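Local coordinates for uncharacterized esterase YxiM (Bacillus subtilis, PDB 2O14), which is an uncharacterised GDSL-family esterase that probably hydrolyses ester bonds, at residues 123-126 against 131-134; 86-91 against 160-165; 203-208 against 222-227; 72-77 against 102-107. All blocks are in the same frame, centred on the assembly; numbering follows the deposited sequence.

Interaction 1: 123-126 against 131-134; sequences FQIP and QLNL
Ile125 and Leu132 make the closer of two apolar meetings between these strands, their terminal CD1 methyls 3.9 Å apart. The two side chains slant across one another instead of lying alongside. In Ile125 the longer branch runs opposite the backbone N (chi1 -176°) and continues fully extended, which carries CD1 as far from the strand as the side chain allows. Two residues away on each strand, Phe123 offers the edge of its ring to Leu134: Phe123 CZ lies 4.3 Å from Leu134 CD1, with that methyl close to the ring plane, so neither ring face is used for this partner.

No hydrogen bond passes between the segments, although their strands follow one another in the chain. Strand 120-127 belongs to the mixed sheet, where its backbone pairs with strand 87-95, whereas strand 131-138 lies within the five-stranded antiparallel sheet. The contact is therefore face-to-face packing inside a beta sandwich, consistent with a galactose-binding-like domain. Leu132 and Leu134 also reach Ile152 and Leu150 of strand 146-156.

The outer face of 131-134 is polar and more exposed. There Asn133 ND2 donates to Gln131 OE1 at 3.0 Å, a nearly straight bond (165° at the hydrogen) that arrives from above the carbonyl plane of the acceptor. Asn81 and Asp83 on neighbouring strand 80-83 extend this polar patch, accepting from Asn133 ND2 and Gln131 NE2 respectively.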
loop_
_atom_site.group_PDB
_atom_site.type_symbol
_atom_site.label_atom_id
_atom_site.label_comp_id
_atom_site.label_asym_id
_atom_site.label_seq_id
_atom_site.Cartn_x
_atom_site.Cartn_y
_atom_site.Cartn_z
ATOM N N PHE A 123 -10.417 1.347 -1.519
ATOM C CA PHE A 123 -9.735 2.573 -1.114
ATOM C C PHE A 123 -10.679 3.753 -1.275
ATOM O O PHE A 123 -11.642 3.692 -2.035
ATOM C CB PHE A 123 -8.466 2.784 -1.945
ATOM C CG PHE A 123 -8.726 3.047 -3.400
ATOM C CD1 PHE A 123 -8.842 4.346 -3.873
ATOM C CD2 PHE A 123 -8.850 1.990 -4.299
ATOM C CE1 PHE A 123 -9.073 4.595 -5.227
ATOM C CE2 PHE A 123 -9.083 2.224 -5.656
ATOM C CZ PHE A 123 -9.194 3.530 -6.118
ATOM N N GLN A 124 -10.407 4.824 -0.545
ATOM C CA GLN A 124 -11.236 6.016 -0.622
ATOM C C GLN A 124 -10.499 7.065 -1.433
ATOM O O GLN A 124 -9.271 7.120 -1.413
ATOM C CB GLN A 124 -11.529 6.527 0.781
ATOM C CG GLN A 124 -12.281 5.519 1.613
ATOM C CD GLN A 124 -12.565 6.009 3.016
ATOM O OE1 GLN A 124 -13.251 5.335 3.787
ATOM N NE2 GLN A 124 -12.038 7.180 3.360
ATOM N N ILE A 125 -11.244 7.899 -2.147
ATOM C CA ILE A 125 -10.622 8.918 -2.976
ATOM C C ILE A 125 -11.540 10.113 -3.190
ATOM O O ILE A 125 -12.735 9.955 -3.448
ATOM C CB ILE A 125 -10.253 8.327 -4.363
ATOM C CG1 ILE A 125 -9.497 9.355 -5.207
ATOM C CG2 ILE A 125 -11.522 7.906 -5.098
ATOM C CD1 ILE A 125 -9.049 8.809 -6.544
ATOM N N PRO A 126 -11.000 11.332 -3.055
ATOM C CA PRO A 126 -11.873 12.487 -3.273
ATOM C C PRO A 126 -11.977 12.802 -4.763
ATOM O O PRO A 126 -10.993 12.698 -5.500
ATOM C CB PRO A 126 -11.180 13.599 -2.486
ATOM C CG PRO A 126 -9.724 13.231 -2.590
ATOM C CD PRO A 126 -9.747 11.732 -2.383
ATOM N N GLN A 131 -14.986 13.926 -12.166
ATOM C CA GLN A 131 -14.744 12.711 -12.941
ATOM C C GLN A 131 -13.599 11.873 -12.373
ATOM O O GLN A 131 -12.563 12.410 -11.973
ATOM C CB GLN A 131 -14.430 13.078 -14.397
ATOM C CG GLN A 131 -14.324 11.894 -15.338
ATOM C CD GLN A 131 -13.965 12.314 -16.754
ATOM O OE1 GLN A 131 -12.827 12.678 -17.033
ATOM N NE2 GLN A 131 -14.942 12.274 -17.651
ATOM N N LEU A 132 -13.796 10.557 -12.343
ATOM C CA LEU A 132 -12.785 9.627 -11.835
ATOM C C LEU A 132 -12.106 8.942 -13.020
ATOM O O LEU A 132 -12.783 8.444 -13.921
ATOM C CB LEU A 132 -13.446 8.570 -10.943
ATOM C CG LEU A 132 -12.562 7.419 -10.452
ATOM C CD1 LEU A 132 -11.501 7.941 -9.491
ATOM C CD2 LEU A 132 -13.426 6.373 -9.766
ATOM N N ASN A 133 -10.774 8.921 -13.023
ATOM C CA ASN A 133 -10.019 8.291 -14.106
ATOM C C ASN A 133 -9.088 7.261 -13.487
ATOM O O ASN A 133 -8.118 7.603 -12.801
ATOM C CB ASN A 133 -9.232 9.345 -14.888
ATOM C CG ASN A 133 -10.067 10.588 -15.176
ATOM O OD1 ASN A 133 -10.192 11.468 -14.329
ATOM N ND2 ASN A 133 -10.663 10.647 -16.362
ATOM N N LEU A 134 -9.394 5.995 -13.747
ATOM C CA LEU A 134 -8.654 4.883 -13.167
ATOM C C LEU A 134 -8.108 3.876 -14.179
ATOM O O LEU A 134 -8.629 3.736 -15.284
ATOM C CB LEU A 134 -9.584 4.177 -12.164
ATOM C CG LEU A 134 -9.204 2.891 -11.428
ATOM C CD1 LEU A 134 -10.145 2.694 -10.247
ATOM C CD2 LEU A 134 -9.278 1.700 -12.381
#

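Interaction 2: 86-91 against 160-165; sequences NGLYEV and VTNRTI
Leu88 meets the chain at Val160, Thr161 and Asn162, and its branched end does nearly all the touching. The carbonyl oxygen of Val160 rests against both methyls: Leu88 CD1 and Leu88 CD2 are each 3.7 Å from Val160 O. CD1 also approaches the backbone at Thr161 CA, 3.9 Å away. The other branch turns to Asn162, whose flat amide end slants across the leucine with its CG 4.0 Å from Leu88 CD2. This is van der Waals packing against backbone and an amide group, without a hydrogen bond between the segments. Without the two methyls, as with an alanine here, a gap would probably open beside the Val160 carbonyl and the Asn162 amide would be freer to turn.

In the next shell, Leu88 is held by backbone bonds to Leu155 and Ser156 of strand 146-156. On the other side, Thr164 OG1 donates to Asn162 O at 2.8 Å, coming from above the carbonyl plane and tying the loop to the beginning of strand 164-169. Thr161 packs on Pro126, while Arg163 NE and Thr164 N bond to Gly231 O and Asp232 OD1, just before strand 233-237. Residues 160-163 thus form an interdomain linker, leaning on the outer face of the mixed sheet, near the start of strand 87-95, before the chain enters the parallel sheet of the GDSL hydrolase domain.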
loop_
_atom_site.group_PDB
_atom_site.type_symbol
_atom_site.label_atom_id
_atom_site.label_comp_id
_atom_site.label_asym_id
_atom_site.label_seq_id
_atom_site.Cartn_x
_atom_site.Cartn_y
_atom_site.Cartn_z
ATOM N N ASN A 86 -19.019 15.737 -7.267
ATOM C CA ASN A 86 -17.873 15.869 -6.376
ATOM C C ASN A 86 -18.178 15.341 -4.973
ATOM O O ASN A 86 -19.322 15.368 -4.521
ATOM C CB ASN A 86 -17.430 17.333 -6.306
ATOM C CG ASN A 86 -16.714 17.782 -7.566
ATOM O OD1 ASN A 86 -16.638 18.978 -7.858
ATOM N ND2 ASN A 86 -16.172 16.826 -8.314
ATOM N N GLY A 87 -17.137 14.862 -4.296
ATOM C CA GLY A 87 -17.285 14.329 -2.951
ATOM C C GLY A 87 -16.229 13.270 -2.683
ATOM O O GLY A 87 -15.296 13.116 -3.470
ATOM N N LEU A 88 -16.364 12.550 -1.573
ATOM C CA LEU A 88 -15.422 11.487 -1.232
ATOM C C LEU A 88 -16.073 10.163 -1.619
ATOM O O LEU A 88 -17.231 9.912 -1.275
ATOM C CB LEU A 88 -15.122 11.492 0.266
ATOM C CG LEU A 88 -14.071 10.462 0.699
ATOM C CD1 LEU A 88 -12.696 10.919 0.215
ATOM C CD2 LEU A 88 -14.077 10.310 2.217
ATOM N N TYR A 89 -15.337 9.316 -2.331
ATOM C CA TYR A 89 -15.879 8.034 -2.769
ATOM C C TYR A 89 -15.105 6.816 -2.285
ATOM O O TYR A 89 -13.910 6.886 -2.004
ATOM C CB TYR A 89 -15.948 7.971 -4.300
ATOM C CG TYR A 89 -17.033 8.820 -4.912
ATOM C CD1 TYR A 89 -16.867 10.191 -5.080
ATOM C CD2 TYR A 89 -18.243 8.252 -5.302
ATOM C CE1 TYR A 89 -17.882 10.976 -5.626
ATOM C CE2 TYR A 89 -19.264 9.025 -5.846
ATOM C CZ TYR A 89 -19.077 10.386 -6.006
ATOM O OH TYR A 89 -20.082 11.157 -6.549
ATOM N N GLU A 90 -15.813 5.698 -2.184
ATOM C CA GLU A 90 -15.203 4.444 -1.791
ATOM C C GLU A 90 -15.146 3.647 -3.079
ATOM O O GLU A 90 -16.155 3.511 -3.768
ATOM C CB GLU A 90 -16.070 3.698 -0.777
ATOM C CG GLU A 90 -15.516 2.319 -0.413
ATOM C CD GLU A 90 -16.441 1.531 0.500
ATOM O OE1 GLU A 90 -17.454 0.979 0.007
ATOM O OE2 GLU A 90 -16.152 1.469 1.713
ATOM N N VAL A 91 -13.968 3.134 -3.412
ATOM C CA VAL A 91 -13.812 2.353 -4.625
ATOM C C VAL A 91 -13.350 0.932 -4.319
ATOM O O VAL A 91 -12.267 0.722 -3.769
ATOM C CB VAL A 91 -12.794 3.002 -5.583
ATOM C CG1 VAL A 91 -12.675 2.169 -6.858
ATOM C CG2 VAL A 91 -13.221 4.413 -5.914
ATOM N N VAL A 160 -13.170 15.680 0.686
ATOM C CA VAL A 160 -11.960 15.703 1.493
ATOM C C VAL A 160 -11.765 14.331 2.122
ATOM O O VAL A 160 -12.716 13.709 2.595
ATOM C CB VAL A 160 -12.035 16.775 2.612
ATOM C CG1 VAL A 160 -12.323 18.140 2.001
ATOM C CG2 VAL A 160 -13.101 16.409 3.624
ATOM N N THR A 161 -10.521 13.866 2.117
ATOM C CA THR A 161 -10.172 12.563 2.665
ATOM C C THR A 161 -10.396 12.480 4.166
ATOM O O THR A 161 -10.379 13.498 4.865
ATOM C CB THR A 161 -8.691 12.248 2.422
ATOM O OG1 THR A 161 -7.893 13.216 3.115
ATOM C CG2 THR A 161 -8.359 12.302 0.937
ATOM N N ASN A 162 -10.608 11.261 4.660
ATOM C CA ASN A 162 -10.779 11.039 6.090
ATOM C C ASN A 162 -9.380 10.945 6.694
ATOM O O ASN A 162 -8.393 10.816 5.966
ATOM C CB ASN A 162 -11.532 9.733 6.359
ATOM C CG ASN A 162 -13.018 9.841 6.072
ATOM O OD1 ASN A 162 -13.682 10.768 6.535
ATOM N ND2 ASN A 162 -13.549 8.887 5.316
ATOM N N ARG A 163 -9.290 11.016 8.017
ATOM C CA ARG A 163 -7.997 10.922 8.684
ATOM C C ARG A 163 -7.368 9.594 8.266
ATOM O O ARG A 163 -8.025 8.551 8.300
ATOM C CB ARG A 163 -8.190 10.973 10.191
ATOM C CG ARG A 163 -6.946 11.361 10.946
ATOM C CD ARG A 163 -7.273 11.587 12.402
ATOM N NE ARG A 163 -6.105 12.013 13.159
ATOM C CZ ARG A 163 -6.124 12.260 14.462
ATOM N NH1 ARG A 163 -7.258 12.124 15.141
ATOM N NH2 ARG A 163 -5.015 12.632 15.085
ATOM N N THR A 164 -6.099 9.623 7.872
ATOM C CA THR A 164 -5.458 8.404 7.402
ATOM C C THR A 164 -4.013 8.207 7.825
ATOM O O THR A 164 -3.272 9.165 8.024
ATOM C CB THR A 164 -5.469 8.354 5.860
ATOM O OG1 THR A 164 -6.787 8.643 5.375
ATOM C CG2 THR A 164 -5.029 6.979 5.365
ATOM N N ILE A 165 -3.627 6.941 7.949
ATOM C CA ILE A 165 -2.258 6.569 8.275
ATOM C C ILE A 165 -1.681 6.063 6.953
ATOM O O ILE A 165 -2.109 5.019 6.454
ATOM C CB ILE A 165 -2.183 5.395 9.270
ATOM C CG1 ILE A 165 -2.889 5.749 10.580
ATOM C CG2 ILE A 165 -0.717 5.042 9.536
ATOM C CD1 ILE A 165 -2.219 6.854 11.338
#

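Interaction 3: 203-208 against 222-227; sequences RNMASG and EAILKY
The connection that leaves parallel strand 201-204, passes through helix 220-225 and returns to the sheet as strand 233-237 is closed on itself here by a buried apolar contact. Met205, present as selenomethionine, follows directly after the strand and lies against Ala223 and Ile224 of the helix. Its CG is the closest to the isoleucine, 3.9 Å from Ile224 CG1, and Ile224 CD1 comes within 4.0 Å of the same CG. These two side chains pass each other in opposite directions, so each flanks the stem of the other. Bends at chi2 (-52°) and chi3 (-80°) then hook the selenomethionine round and bring CE to 4.1 Å from Ala223 CB.

The strand end is shaped by an Asx turn in which Asn204 OD1 accepts from Ala206 N at 3.3 Å. The other end of that amide, ND2, donates to Val173 O and Asn175 OD1, close in sequence to Ser171, the nucleophile inferred by similarity. Gln220 NE2, at the helix start, donates to Met205 O, adding a polar tie to the apolar one.

Strand 108-115 of the sandwich closes in as well, Ile112 touching Met205 and Phe109 touching Ala223. Packing of a helix against the residue that follows a strand, within a beta-alpha-beta crossover, is typical of the alpha/beta fold of SGNH hydrolases, here with a second domain pressed against it.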
loop_
_atom_site.group_PDB
_atom_site.type_symbol
_atom_site.label_atom_id
_atom_site.label_comp_id
_atom_site.label_asym_id
_atom_site.label_seq_id
_atom_site.Cartn_x
_atom_site.Cartn_y
_atom_site.Cartn_z
ATOM N N ARG A 203 -3.647 3.243 4.690
ATOM C CA ARG A 203 -3.284 3.021 3.297
ATOM C C ARG A 203 -1.831 2.552 3.271
ATOM O O ARG A 203 -0.904 3.351 3.381
ATOM C CB ARG A 203 -3.458 4.304 2.476
ATOM C CG ARG A 203 -4.905 4.785 2.362
ATOM C CD ARG A 203 -4.990 6.088 1.570
ATOM N NE ARG A 203 -4.653 5.895 0.161
ATOM C CZ ARG A 203 -5.536 5.627 -0.795
ATOM N NH1 ARG A 203 -6.824 5.526 -0.501
ATOM N NH2 ARG A 203 -5.126 5.444 -2.043
ATOM N N ASN A 204 -1.652 1.241 3.136
ATOM C CA ASN A 204 -0.330 0.626 3.115
ATOM C C ASN A 204 0.273 0.693 1.717
ATOM O O ASN A 204 0.002 -0.165 0.872
ATOM C CB ASN A 204 -0.438 -0.832 3.566
ATOM C CG ASN A 204 0.910 -1.463 3.815
ATOM O OD1 ASN A 204 1.942 -0.860 3.546
ATOM N ND2 ASN A 204 0.909 -2.683 4.336
HETATM N N MSE A 205 1.111 1.701 1.493
HETATM C CA MSE A 205 1.747 1.919 0.192
HETATM C C MSE A 205 3.121 1.275 0.045
HETATM O O MSE A 205 3.803 1.486 -0.954
HETATM C CB MSE A 205 1.867 3.423 -0.085
HETATM C CG MSE A 205 0.565 4.197 0.067
HETATM SE SE MSE A 205 -0.928 3.425 -0.943
HETATM C CE MSE A 205 -0.492 4.116 -2.712
ATOM N N ALA A 206 3.525 0.488 1.035
ATOM C CA ALA A 206 4.822 -0.177 1.005
ATOM C C ALA A 206 4.863 -1.170 -0.151
ATOM O O ALA A 206 3.818 -1.608 -0.637
ATOM C CB ALA A 206 5.063 -0.901 2.326
ATOM N N SER A 207 6.067 -1.516 -0.598
ATOM C CA SER A 207 6.224 -2.468 -1.696
ATOM C C SER A 207 7.441 -3.360 -1.473
ATOM O O SER A 207 8.438 -2.932 -0.891
ATOM C CB SER A 207 6.365 -1.725 -3.028
ATOM O OG SER A 207 7.526 -0.921 -3.048
ATOM N N GLY A 208 7.357 -4.599 -1.945
ATOM C CA GLY A 208 8.456 -5.531 -1.769
ATOM C C GLY A 208 9.778 -5.113 -2.385
ATOM O O GLY A 208 9.827 -4.676 -3.535
ATOM N N GLU A 222 4.921 10.306 -4.200
ATOM C CA GLU A 222 4.023 11.218 -4.912
ATOM C C GLU A 222 2.565 10.889 -4.606
ATOM O O GLU A 222 1.754 11.790 -4.397
ATOM C CB GLU A 222 4.239 11.148 -6.430
ATOM C CG GLU A 222 3.271 12.050 -7.208
ATOM C CD GLU A 222 3.382 11.903 -8.720
ATOM O OE1 GLU A 222 4.098 10.998 -9.194
ATOM O OE2 GLU A 222 2.740 12.695 -9.442
ATOM N N ALA A 223 2.248 9.595 -4.582
ATOM C CA ALA A 223 0.893 9.125 -4.304
ATOM C C ALA A 223 0.416 9.555 -2.920
ATOM O O ALA A 223 -0.759 9.864 -2.728
ATOM C CB ALA A 223 0.835 7.605 -4.411
ATOM N N ILE A 224 1.328 9.556 -1.953
ATOM C CA ILE A 224 0.984 9.948 -0.594
ATOM C C ILE A 224 0.909 11.469 -0.436
ATOM O O ILE A 224 0.035 11.975 0.264
ATOM C CB ILE A 224 2.001 9.385 0.416
ATOM C CG1 ILE A 224 1.936 7.854 0.413
ATOM C CG2 ILE A 224 1.716 9.942 1.813
ATOM C CD1 ILE A 224 2.998 7.195 1.266
ATOM N N LEU A 225 1.825 12.191 -1.076
ATOM C CA LEU A 225 1.843 13.651 -1.002
ATOM C C LEU A 225 0.602 14.248 -1.650
ATOM O O LEU A 225 0.218 15.386 -1.365
ATOM C CB LEU A 225 3.099 14.201 -1.685
ATOM C CG LEU A 225 4.404 13.926 -0.930
ATOM C CD1 LEU A 225 5.603 14.280 -1.796
ATOM C CD2 LEU A 225 4.408 14.727 0.368
ATOM N N LYS A 226 -0.020 13.469 -2.528
ATOM C CA LYS A 226 -1.224 13.892 -3.224
ATOM C C LYS A 226 -2.385 14.121 -2.255
ATOM O O LYS A 226 -3.214 15.006 -2.473
ATOM C CB LYS A 226 -1.629 12.819 -4.238
ATOM C CG LYS A 226 -2.905 13.116 -5.022
ATOM C CD LYS A 226 -2.641 14.010 -6.221
ATOM C CE LYS A 226 -3.905 14.203 -7.044
ATOM N NZ LYS A 226 -3.650 15.038 -8.245
ATOM N N TYR A 227 -2.441 13.337 -1.182
ATOM C CA TYR A 227 -3.552 13.446 -0.242
ATOM C C TYR A 227 -3.226 13.716 1.223
ATOM O O TYR A 227 -4.067 14.243 1.949
ATOM C CB TYR A 227 -4.403 12.174 -0.309
ATOM C CG TYR A 227 -4.864 11.814 -1.699
ATOM C CD1 TYR A 227 -5.825 12.580 -2.357
ATOM C CD2 TYR A 227 -4.350 10.695 -2.356
ATOM C CE1 TYR A 227 -6.268 12.239 -3.637
ATOM C CE2 TYR A 227 -4.787 10.347 -3.643
ATOM C CZ TYR A 227 -5.746 11.121 -4.275
ATOM O OH TYR A 227 -6.190 10.781 -5.535
#

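Interaction 4: 72-77 against 102-107; sequences YGTKSN and SVAAEG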
loop_
_atom_site.group_PDB
_atom_site.type_symbol
_atom_site.label_atom_id
_atom_site.label_comp_id
_atom_site.label_asym_id
_atom_site.label_seq_id
_atom_site.Cartn_x
_atom_site.Cartn_y
_atom_site.Cartn_z
ATOM N N TYR A 72 -0.199 1.609 -19.967
ATOM C CA TYR A 72 -0.362 1.873 -18.544
ATOM C C TYR A 72 0.610 2.926 -18.026
ATOM O O TYR A 72 1.254 3.622 -18.807
ATOM C CB TYR A 72 -0.214 0.571 -17.746
ATOM C CG TYR A 72 1.006 -0.221 -18.130
ATOM C CD1 TYR A 72 0.974 -1.107 -19.202
ATOM C CD2 TYR A 72 2.209 -0.034 -17.463
ATOM C CE1 TYR A 72 2.119 -1.784 -19.603
ATOM C CE2 TYR A 72 3.357 -0.700 -17.855
ATOM C CZ TYR A 72 3.306 -1.570 -18.924
ATOM O OH TYR A 72 4.457 -2.200 -19.324
ATOM N N GLY A 73 0.717 3.023 -16.702
ATOM C CA GLY A 73 1.571 4.020 -16.074
ATOM C C GLY A 73 0.638 5.024 -15.409
ATOM O O GLY A 73 -0.418 5.338 -15.962
ATOM N N THR A 74 1.013 5.536 -14.241
ATOM C CA THR A 74 0.158 6.471 -13.508
ATOM C C THR A 74 -0.302 7.713 -14.272
ATOM O O THR A 74 -1.327 8.301 -13.937
ATOM C CB THR A 74 0.829 6.924 -12.184
ATOM O OG1 THR A 74 2.006 7.690 -12.471
ATOM C CG2 THR A 74 1.212 5.704 -11.338
ATOM N N LYS A 75 0.446 8.116 -15.294
ATOM C CA LYS A 75 0.081 9.296 -16.080
ATOM C C LYS A 75 -0.561 8.928 -17.412
ATOM O O LYS A 75 -0.890 9.797 -18.215
ATOM C CB LYS A 75 1.316 10.161 -16.336
ATOM C CG LYS A 75 1.486 11.314 -15.357
ATOM C CD LYS A 75 1.464 10.858 -13.913
ATOM C CE LYS A 75 1.642 12.045 -12.985
ATOM N NZ LYS A 75 1.668 11.652 -11.566
ATOM N N SER A 76 -0.746 7.639 -17.648
ATOM C CA SER A 76 -1.344 7.198 -18.901
ATOM C C SER A 76 -2.765 7.731 -19.075
ATOM O O SER A 76 -3.504 7.896 -18.103
ATOM C CB SER A 76 -1.362 5.671 -18.962
ATOM O OG SER A 76 -1.937 5.231 -20.174
ATOM N N ASN A 77 -3.133 8.008 -20.318
ATOM C CA ASN A 77 -4.467 8.496 -20.631
ATOM C C ASN A 77 -5.375 7.309 -20.886
ATOM O O ASN A 77 -6.574 7.477 -21.109
ATOM C CB ASN A 77 -4.440 9.390 -21.875
ATOM C CG ASN A 77 -3.996 10.802 -21.562
ATOM O OD1 ASN A 77 -3.469 11.505 -22.424
ATOM N ND2 ASN A 77 -4.219 11.231 -20.321
ATOM N N SER A 102 -0.873 -2.871 -9.757
ATOM C CA SER A 102 -1.274 -1.776 -8.880
ATOM C C SER A 102 -2.420 -1.022 -9.539
ATOM O O SER A 102 -2.661 -1.164 -10.736
ATOM C CB SER A 102 -0.103 -0.816 -8.642
ATOM O OG SER A 102 0.905 -1.422 -7.840
ATOM N N VAL A 103 -3.135 -0.231 -8.750
ATOM C CA VAL A 103 -4.236 0.555 -9.271
ATOM C C VAL A 103 -3.843 2.019 -9.196
ATOM O O VAL A 103 -3.253 2.456 -8.203
ATOM C CB VAL A 103 -5.527 0.334 -8.451
ATOM C CG1 VAL A 103 -6.593 1.329 -8.875
ATOM C CG2 VAL A 103 -6.043 -1.071 -8.671
ATOM N N ALA A 104 -4.152 2.768 -10.252
ATOM C CA ALA A 104 -3.846 4.196 -10.304
ATOM C C ALA A 104 -5.129 4.976 -10.587
ATOM O O ALA A 104 -6.011 4.504 -11.297
ATOM C CB ALA A 104 -2.817 4.474 -11.402
ATOM N N ALA A 105 -5.232 6.173 -10.026
ATOM C CA ALA A 105 -6.408 7.000 -10.241
ATOM C C ALA A 105 -6.005 8.433 -9.970
ATOM O O ALA A 105 -5.268 8.705 -9.028
ATOM C CB ALA A 105 -7.527 6.576 -9.308
ATOM N N GLU A 106 -6.478 9.346 -10.812
ATOM C CA GLU A 106 -6.153 10.758 -10.671
ATOM C C GLU A 106 -4.649 11.016 -10.791
ATOM O O GLU A 106 -4.107 11.897 -10.123
ATOM C CB GLU A 106 -6.670 11.286 -9.333
ATOM C CG GLU A 106 -8.171 11.093 -9.142
ATOM C CD GLU A 106 -8.983 11.595 -10.332
ATOM O OE1 GLU A 106 -9.443 10.753 -11.137
ATOM O OE2 GLU A 106 -9.150 12.833 -10.468
ATOM N N GLY A 107 -3.983 10.227 -11.633
ATOM C CA GLY A 107 -2.557 10.397 -11.861
ATOM C C GLY A 107 -1.563 9.829 -10.861
ATOM O O GLY A 107 -0.358 10.060 -11.005
#
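Lys75 reaches across from its turn to Gly107, its NZ donating to Gly107 O at 2.6 Å. The ammonium group approaches from beyond the oxygen, with a C=O...N angle of 153° and a tilt of 18° from the carbonyl plane. Although CB of Lys75 starts off away from Gly107, a bend at chi2 (54°) redirects the chain, and the straight remainder delivers NZ to the oxygen.

Thr74 is turned differently, laying its side chain over the strand end. Its CG2 methyl faces Ala104 CB at 4.2 Å, while CB rests 3.6 Å from Gly107 O. Its own carbonyl oxygen meets a backbone C-H, Thr74 O lying 3.2 Å from Gly107 CA. Both residues occupy the middle of a type I beta turn, Gly73 to Ser76, closed by Ser76 N bonding to Gly73 O. At Gly107, where phi is positive, a side chain would have pointed into the neighbourhood of Lys75 NZ and Thr74 O.

Lys75 NZ also forms a salt bridge with Glu222 of the hydrolase domain. One ammonium group is thus shared between a neutral carbonyl and a carboxylate, which probably keeps it charged and joins a sandwich loop electrostatically to the other domain.

Interactions 1 and 3 are buried and apolar across their segments, the first joining two sheets of the sandwich and the third the loop after a strand to a helix in the hydrolase domain. Interactions 2 and 4 lie nearer the surface, where carbonyl oxygens become main partners, met by leucine methyls in one and by a lysine ammonium in the other. Strands 120-127 and 87-95 are neighbours and tie interaction 1 to interaction 2; strands 131-138 and 100-105 likewise tie it to interaction 4. Within the parallel sheet, pairing of Ile165 with Arg203 connects 160-165 to 203-208; across the domain boundary, the Lys75-Glu222 salt bridge connects interaction 4 to interaction 3.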